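Side-chain contact in putative cathepsin d (Ixodes ricinus, PDB 5N7Q), which probably cleaves proteins as a pepsin-like aspartic endopeptidase of the A1 family and is captured here bound to the inhibitor pepstatin A: residues Pro139-Asp142 against Asn143-Lys146. Residues are numbered along the deposited sequence; the frame is centred on the assembly and turned at random. Where two conformers were deposited one is given.
Sequences PVFD and NMMK
Two methionine sulfurs approach the ring of Phe141 obliquely from the same side of its plane, on the short helix 140-146. Phe141 CG, anti to the backbone N (chi1 -169°), swings the ring to where both chains reach it. In the conformer described, one of two modelled, Met145 lays CG over that face, offset toward the rim, with SD 3.9 Å from Phe141 CE2, and lies alongside Asp142. The Met144 chain crosses Phe141 at about a right angle, its SD 4.2 Å from Phe141 CD1; both are Met-aromatic contacts. Phe156 adds an edge-to-face partner, and Phe141 and Met144 rest on Phe174 of strand 170-174, packing the helix onto the beta framework of the pepsin-like fold.

Helical i+4 to i bonds run from Asn143 N to Pro139 O, at the N-cap, through Lys146 N to Asp142 O (2.9 Å). Lys146, bent at its last torsion (chi4 51°), curls back, yet NZ stays 4.5 Å from Asp142 OD2, beyond a salt bridge. One water links that pair; a second joins NZ to Asp142 O. Any attraction between Lys146 and Asp142 is therefore probably relayed through water, whereas Arg328 gives this carboxylate a direct salt bridge at OD1.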
loop_
_atom_site.group_PDB
_atom_site.type_symbol
_atom_site.label_atom_id
_atom_site.label_comp_id
_atom_site.label_asym_id
_atom_site.label_seq_id
_atom_site.Cartn_x
_atom_site.Cartn_y
_atom_site.Cartn_z
ATOM N N PRO A 139 -9.764 7.025 -11.290
ATOM C CA PRO A 139 -9.019 7.195 -10.044
ATOM C C PRO A 139 -8.480 8.598 -9.838
ATOM O O PRO A 139 -8.332 9.381 -10.780
ATOM C CB PRO A 139 -7.857 6.214 -10.189
ATOM C CG PRO A 139 -8.320 5.216 -11.214
ATOM C CD PRO A 139 -9.107 6.055 -12.175
ATOM N N VAL A 140 -8.214 8.912 -8.585
ATOM C CA VAL A 140 -7.749 10.229 -8.194
ATOM C C VAL A 140 -6.535 10.668 -9.003
ATOM O O VAL A 140 -6.538 11.765 -9.577
ATOM C CB VAL A 140 -7.468 10.312 -6.686
ATOM C CG1 VAL A 140 -6.843 11.651 -6.332
ATOM C CG2 VAL A 140 -8.759 10.151 -5.906
ATOM N N PHE A 141 -5.517 9.807 -9.122
ATOM C CA PHE A 141 -4.302 10.241 -9.800
ATOM C C PHE A 141 -4.577 10.449 -11.277
ATOM O O PHE A 141 -4.057 11.367 -11.896
ATOM C CB PHE A 141 -3.144 9.281 -9.631
ATOM C CG PHE A 141 -1.814 9.834 -10.089
ATOM C CD1 PHE A 141 -1.237 10.936 -9.444
ATOM C CD2 PHE A 141 -1.114 9.256 -11.146
ATOM C CE1 PHE A 141 -0.015 11.459 -9.845
ATOM C CE2 PHE A 141 0.119 9.756 -11.536
ATOM C CZ PHE A 141 0.677 10.861 -10.871
ATOM N N ASP A 142 -5.390 9.562 -11.857
ATOM C CA ASP A 142 -5.779 9.739 -13.247
ATOM C C ASP A 142 -6.514 11.055 -13.504
ATOM O O ASP A 142 -6.311 11.726 -14.529
ATOM C CB ASP A 142 -6.679 8.581 -13.645
ATOM C CG ASP A 142 -5.889 7.346 -13.970
ATOM O OD1 ASP A 142 -5.330 6.748 -13.029
ATOM O OD2 ASP A 142 -5.781 7.012 -15.161
ATOM N N ASN A 143 -7.373 11.419 -12.559
ATOM C CA ASN A 143 -8.108 12.689 -12.631
ATOM C C ASN A 143 -7.153 13.901 -12.492
ATOM O O ASN A 143 -7.278 14.882 -13.233
ATOM C CB ASN A 143 -9.195 12.707 -11.554
ATOM C CG ASN A 143 -10.426 13.480 -11.964
ATOM O OD1 ASN A 143 -10.579 13.881 -13.124
ATOM N ND2 ASN A 143 -11.314 13.702 -11.008
ATOM N N MET A 144 -6.163 13.801 -11.607
ATOM C CA MET A 144 -5.097 14.798 -11.512
ATOM C C MET A 144 -4.381 14.949 -12.848
ATOM O O MET A 144 -4.168 16.084 -13.316
ATOM C CB MET A 144 -4.105 14.425 -10.418
ATOM C CG MET A 144 -4.691 14.549 -9.027
ATOM S SD MET A 144 -3.611 13.920 -7.735
ATOM C CE MET A 144 -2.651 15.374 -7.353
ATOM N N MET A 145 -4.012 13.840 -13.474
ATOM C CA MET A 145 -3.348 13.897 -14.780
ATOM C C MET A 145 -4.227 14.528 -15.849
ATOM O O MET A 145 -3.768 15.382 -16.613
ATOM C CB MET A 145 -2.918 12.511 -15.243
ATOM C CG MET A 145 -1.786 11.928 -14.414
ATOM S SD MET A 145 -1.089 10.463 -15.192
ATOM C CE MET A 145 -2.551 9.445 -15.285
ATOM N N LYS A 146 -5.488 14.117 -15.894
ATOM C CA LYS A 146 -6.451 14.699 -16.861
ATOM C C LYS A 146 -6.574 16.215 -16.710
ATOM O O LYS A 146 -6.648 16.942 -17.707
ATOM C CB LYS A 146 -7.824 14.062 -16.677
ATOM C CG LYS A 146 -7.997 12.717 -17.340
ATOM C CD LYS A 146 -9.355 12.109 -17.009
ATOM C CE LYS A 146 -9.596 10.738 -17.650
ATOM N NZ LYS A 146 -8.503 9.730 -17.444
HETATM O O HOH W 1 -5.647 10.465 -17.010
HETATM O O HOH W 2 -8.247 7.136 -16.312
#